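Local structure of capsular polysaccharide export system protein KpsC (Thermosulfurimonas dismutans, 6MGB) at residues Arg143-Phe152 with Glu228-Phe239. The protein probably transfers Kdo from CMP-Kdo as a beta-2,4 Kdo transferase in building the glycolipid anchor of bacterial capsules. Sequence-based numbering, arbitrary orientation.
Sequences RGKPVPRGYF and EEFNPVDLLSHF. With C5P (cytidine-5'-monophosphate), chain D.
Lys-145 and Phe-230 form a single backbone bridge: Lys-145 N donates to Glu-229 O (2.9 Å) and Asn-231 N to Lys-145 O. The bridge ties the loop leading to strand 158-162 to the start of helix 232-236, in the nucleotide-binding half of this GT-B glycosyltransferase. Asn-231 is the N-cap of that helix, and Pro-232 after it touches the bound CMP. At Gly-144 a CB would clash with the backbone of Phe-230 and Asn-231.

The Phe-230 ring is the hub. Val-147 CG2 lies over one face, 3.9 Å from the ring centroid, a CH-pi contact. Glu-228 CB covers the opposite face. The ring points its edge at the face of Tyr-151 (planes at 83°), and Phe-230 CZ comes within 3.6 Å of Tyr-151 CE1. With an alanine here, Val-147 CG2 would probably lose the face it rests on and Tyr-151 its edge-on partner, and a gap would be likely to open between Val-147, Pro-148 and Tyr-151.

Two salt bridges flank the bridge. Lys-145 NZ reaches the anti lone pair of Glu-228 OE2. Arg-143 NH1 meets Glu-229 OE1, while its NE pairs with Glu-85.

Farther along, Phe-152 CD2 sits over the His-238 ring, 3.5 Å from His-238 CG. Phe-239 completes this aromatic cluster, while Leu-235 CD1 touches the edge of the Phe-152 ring, and Tyr-198 adds an edge-to-face ring.

The carboxylate of Asp-234 reaches the loop because chi1 (-167°) turns CG away from the backbone N. Val-147 N donates to Asp-234 OD2 at 2.7 Å from above the carboxylate plane, and one water joins Asp-234 OD1, Val-147 O and His-238 NE2.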
loop_
_atom_site.group_PDB
_atom_site.type_symbol
_atom_site.label_atom_id
_atom_site.label_comp_id
_atom_site.label_asym_id
_atom_site.label_seq_id
_atom_site.Cartn_x
_atom_site.Cartn_y
_atom_site.Cartn_z
ATOM N N ARG A 143 -7.469 8.131 10.361
ATOM C CA ARG A 143 -8.465 7.917 11.406
ATOM C C ARG A 143 -7.887 8.097 12.800
ATOM O O ARG A 143 -8.574 8.579 13.707
ATOM C CB ARG A 143 -9.056 6.513 11.299
ATOM C CG ARG A 143 -9.668 6.196 9.965
ATOM C CD ARG A 143 -10.028 4.740 9.897
ATOM N NE ARG A 143 -11.111 4.398 10.819
ATOM C CZ ARG A 143 -10.939 3.784 11.985
ATOM N NH1 ARG A 143 -9.730 3.427 12.379
ATOM N NH2 ARG A 143 -11.975 3.517 12.765
ATOM N N GLY A 144 -6.631 7.702 12.983
ATOM C CA GLY A 144 -6.090 7.571 14.319
ATOM C C GLY A 144 -6.101 8.878 15.086
ATOM O O GLY A 144 -6.263 9.967 14.533
ATOM N N LYS A 145 -5.932 8.751 16.394
ATOM C CA LYS A 145 -5.802 9.888 17.290
ATOM C C LYS A 145 -4.333 10.210 17.519
ATOM O O LYS A 145 -3.457 9.370 17.288
ATOM C CB LYS A 145 -6.483 9.586 18.624
ATOM C CG LYS A 145 -5.855 8.434 19.396
ATOM C CD LYS A 145 -6.631 8.127 20.664
ATOM C CE LYS A 145 -5.983 7.000 21.452
ATOM N NZ LYS A 145 -6.725 6.702 22.709
ATOM N N PRO A 146 -4.022 11.424 17.969
ATOM C CA PRO A 146 -2.621 11.760 18.247
ATOM C C PRO A 146 -2.074 10.952 19.412
ATOM O O PRO A 146 -2.810 10.513 20.299
ATOM C CB PRO A 146 -2.669 13.256 18.587
ATOM C CG PRO A 146 -3.982 13.740 18.064
ATOM C CD PRO A 146 -4.912 12.580 18.169
ATOM N N VAL A 147 -0.759 10.758 19.402
ATOM C CA VAL A 147 -0.068 10.142 20.531
ATOM C C VAL A 147 0.080 11.208 21.610
ATOM O O VAL A 147 0.742 12.229 21.375
ATOM C CB VAL A 147 1.297 9.568 20.121
ATOM C CG1 VAL A 147 2.083 9.114 21.350
ATOM C CG2 VAL A 147 1.115 8.409 19.153
ATOM N N PRO A 148 -0.503 11.028 22.793
ATOM C CA PRO A 148 -0.399 12.071 23.818
ATOM C C PRO A 148 1.024 12.209 24.330
ATOM O O PRO A 148 1.791 11.243 24.383
ATOM C CB PRO A 148 -1.342 11.579 24.921
ATOM C CG PRO A 148 -1.342 10.101 24.770
ATOM C CD PRO A 148 -1.210 9.836 23.295
ATOM N N ARG A 149 1.377 13.433 24.708
ATOM C CA ARG A 149 2.664 13.663 25.345
ATOM C C ARG A 149 2.697 12.953 26.691
ATOM O O ARG A 149 1.704 12.929 27.423
ATOM C CB ARG A 149 2.914 15.159 25.522
ATOM C CG ARG A 149 4.324 15.502 25.982
ATOM C CD ARG A 149 4.538 17.005 26.026
ATOM N NE ARG A 149 4.941 17.465 27.353
ATOM C CZ ARG A 149 4.114 17.593 28.386
ATOM N NH1 ARG A 149 2.830 17.287 28.260
ATOM N NH2 ARG A 149 4.573 18.023 29.553
ATOM N N GLY A 150 3.845 12.363 27.012
ATOM C CA GLY A 150 3.981 11.531 28.186
ATOM C C GLY A 150 3.791 10.052 27.926
ATOM O O GLY A 150 4.127 9.240 28.796
ATOM N N TYR A 151 3.258 9.680 26.760
ATOM C CA TYR A 151 3.133 8.268 26.416
ATOM C C TYR A 151 4.505 7.608 26.339
ATOM O O TYR A 151 4.707 6.503 26.858
ATOM C CB TYR A 151 2.388 8.122 25.087
ATOM C CG TYR A 151 1.990 6.702 24.751
ATOM C CD1 TYR A 151 0.746 6.206 25.119
ATOM C CD2 TYR A 151 2.853 5.861 24.063
ATOM C CE1 TYR A 151 0.375 4.909 24.815
ATOM C CE2 TYR A 151 2.490 4.563 23.752
ATOM C CZ TYR A 151 1.250 4.093 24.131
ATOM O OH TYR A 151 0.882 2.803 23.826
ATOM N N PHE A 152 5.460 8.274 25.696
ATOM C CA PHE A 152 6.816 7.768 25.545
ATOM C C PHE A 152 7.768 8.535 26.453
ATOM O O PHE A 152 7.640 9.753 26.617
ATOM C CB PHE A 152 7.291 7.887 24.093
ATOM C CG PHE A 152 6.579 6.967 23.143
ATOM C CD1 PHE A 152 6.776 5.596 23.209
ATOM C CD2 PHE A 152 5.722 7.471 22.179
ATOM C CE1 PHE A 152 6.126 4.745 22.335
ATOM C CE2 PHE A 152 5.070 6.624 21.302
ATOM C CZ PHE A 152 5.272 5.261 21.380
ATOM N N GLU A 228 -4.066 0.813 20.888
ATOM C CA GLU A 228 -4.729 2.093 20.709
ATOM C C GLU A 228 -4.601 2.537 19.258
ATOM O O GLU A 228 -3.588 2.289 18.595
ATOM C CB GLU A 228 -4.136 3.154 21.636
ATOM C CG GLU A 228 -4.339 2.865 23.113
ATOM C CD GLU A 228 -3.901 4.011 24.004
ATOM O OE1 GLU A 228 -3.041 3.791 24.883
ATOM O OE2 GLU A 228 -4.417 5.135 23.823
ATOM N N GLU A 229 -5.645 3.196 18.765
ATOM C CA GLU A 229 -5.725 3.558 17.353
ATOM C C GLU A 229 -5.052 4.911 17.127
ATOM O O GLU A 229 -5.685 5.932 16.858
ATOM C CB GLU A 229 -7.175 3.568 16.897
ATOM C CG GLU A 229 -7.331 3.570 15.403
ATOM C CD GLU A 229 -8.443 2.657 14.961
ATOM O OE1 GLU A 229 -8.316 2.044 13.881
ATOM O OE2 GLU A 229 -9.454 2.553 15.687
ATOM N N PHE A 230 -3.728 4.891 17.235
ATOM C CA PHE A 230 -2.931 6.086 17.023
ATOM C C PHE A 230 -2.805 6.395 15.538
ATOM O O PHE A 230 -2.774 5.496 14.693
ATOM C CB PHE A 230 -1.535 5.914 17.623
ATOM C CG PHE A 230 -1.517 5.869 19.122
ATOM C CD1 PHE A 230 -2.225 6.797 19.867
ATOM C CD2 PHE A 230 -0.790 4.897 19.786
ATOM C CE1 PHE A 230 -2.207 6.757 21.246
ATOM C CE2 PHE A 230 -0.768 4.851 21.164
ATOM C CZ PHE A 230 -1.478 5.783 21.895
ATOM N N ASN A 231 -2.734 7.682 15.229
ATOM C CA ASN A 231 -2.374 8.109 13.889
ATOM C C ASN A 231 -1.012 7.511 13.545
ATOM O O ASN A 231 -0.036 7.771 14.264
ATOM C CB ASN A 231 -2.338 9.634 13.803
ATOM C CG ASN A 231 -1.976 10.134 12.417
ATOM O OD1 ASN A 231 -1.155 9.540 11.728
ATOM N ND2 ASN A 231 -2.593 11.234 12.002
ATOM N N PRO A 232 -0.897 6.718 12.475
ATOM C CA PRO A 232 0.364 5.987 12.254
ATOM C C PRO A 232 1.571 6.884 12.045
ATOM O O PRO A 232 2.660 6.566 12.538
ATOM C CB PRO A 232 0.059 5.137 11.011
ATOM C CG PRO A 232 -1.078 5.822 10.334
ATOM C CD PRO A 232 -1.896 6.423 11.433
ATOM N N VAL A 233 1.421 7.996 11.325
ATOM C CA VAL A 233 2.578 8.847 11.071
ATOM C C VAL A 233 2.953 9.647 12.315
ATOM O O VAL A 233 4.121 10.007 12.495
ATOM C CB VAL A 233 2.321 9.764 9.862
ATOM C CG1 VAL A 233 2.115 8.934 8.604
ATOM C CG2 VAL A 233 1.128 10.654 10.098
ATOM N N ASP A 234 1.989 9.934 13.191
ATOM C CA ASP A 234 2.327 10.500 14.494
ATOM C C ASP A 234 3.087 9.485 15.338
ATOM O O ASP A 234 4.104 9.811 15.960
ATOM C CB ASP A 234 1.058 10.955 15.216
ATOM C CG ASP A 234 1.354 11.827 16.420
ATOM O OD1 ASP A 234 2.478 12.364 16.507
ATOM O OD2 ASP A 234 0.463 11.971 17.283
ATOM N N LEU A 235 2.607 8.239 15.364
ATOM C CA LEU A 235 3.297 7.191 16.106
ATOM C C LEU A 235 4.725 7.012 15.605
ATOM O O LEU A 235 5.657 6.858 16.402
ATOM C CB LEU A 235 2.522 5.877 15.988
ATOM C CG LEU A 235 3.084 4.677 16.751
ATOM C CD1 LEU A 235 3.061 4.922 18.251
ATOM C CD2 LEU A 235 2.308 3.415 16.401
ATOM N N LEU A 236 4.912 7.031 14.284
ATOM C CA LEU A 236 6.234 6.785 13.716
ATOM C C LEU A 236 7.236 7.857 14.118
ATOM O O LEU A 236 8.435 7.575 14.222
ATOM C CB LEU A 236 6.134 6.702 12.192
ATOM C CG LEU A 236 5.523 5.410 11.647
ATOM C CD1 LEU A 236 5.092 5.592 10.200
ATOM C CD2 LEU A 236 6.518 4.267 11.767
ATOM N N SER A 237 6.774 9.087 14.357
ATOM C CA SER A 237 7.688 10.176 14.682
ATOM C C SER A 237 8.462 9.922 15.969
ATOM O O SER A 237 9.482 10.580 16.205
ATOM C CB SER A 237 6.918 11.491 14.804
ATOM O OG SER A 237 6.157 11.528 15.998
ATOM N N HIS A 238 8.005 8.994 16.808
ATOM C CA HIS A 238 8.642 8.720 18.089
ATOM C C HIS A 238 9.693 7.623 18.010
ATOM O O HIS A 238 10.224 7.215 19.049
ATOM C CB HIS A 238 7.585 8.341 19.126
ATOM C CG HIS A 238 6.652 9.459 19.466
ATOM N ND1 HIS A 238 6.907 10.359 20.479
ATOM C CD2 HIS A 238 5.466 9.825 18.928
ATOM C CE1 HIS A 238 5.918 11.230 20.550
ATOM N NE2 HIS A 238 5.030 10.930 19.619
ATOM N N PHE A 239 10.004 7.135 16.812
ATOM C CA PHE A 239 10.998 6.093 16.630
ATOM C C PHE A 239 11.974 6.509 15.539
ATOM O O PHE A 239 11.663 7.336 14.679
ATOM C CB PHE A 239 10.348 4.748 16.262
ATOM C CG PHE A 239 9.384 4.235 17.295
ATOM C CD1 PHE A 239 9.801 3.346 18.273
ATOM C CD2 PHE A 239 8.059 4.641 17.287
ATOM C CE1 PHE A 239 8.916 2.873 19.224
ATOM C CE2 PHE A 239 7.169 4.172 18.236
ATOM C CZ PHE A 239 7.599 3.288 19.205
HETATM O O3P C5P D . -0.131 -2.562 4.193
HETATM P P C5P D . -0.999 -2.627 5.429
HETATM O O1P C5P D . -0.276 -3.444 6.495
HETATM O O2P C5P D . -2.414 -3.153 5.290
HETATM O "O5'" C5P D . -1.082 -1.134 5.970
HETATM C "C5'" C5P D . -2.034 -0.212 5.462
HETATM C "C4'" C5P D . -1.986 1.081 6.234
HETATM O "O4'" C5P D . -2.570 0.873 7.546
HETATM C "C3'" C5P D . -0.591 1.615 6.525
HETATM O "O3'" C5P D . -0.061 2.372 5.450
HETATM C "C2'" C5P D . -0.794 2.432 7.795
HETATM O "O2'" C5P D . -1.314 3.721 7.500
HETATM C "C1'" C5P D . -1.868 1.618 8.518
HETATM N N1 C5P D . -1.282 0.672 9.498
HETATM C C2 C5P D . -1.277 1.000 10.959
HETATM N N3 C5P D . -0.680 0.031 11.944
HETATM C C4 C5P D . -0.108 -1.232 11.487
HETATM C C5 C5P D . -0.113 -1.558 10.033
HETATM C C6 C5P D . -0.711 -0.589 9.049
HETATM O O2 C5P D . -1.739 2.021 11.336
HETATM N N4 C5P D . 0.474 -2.171 12.442
HETATM O O HOH W 1 -4.486 12.489 14.562
HETATM O O HOH W 2 2.838 12.872 19.240
#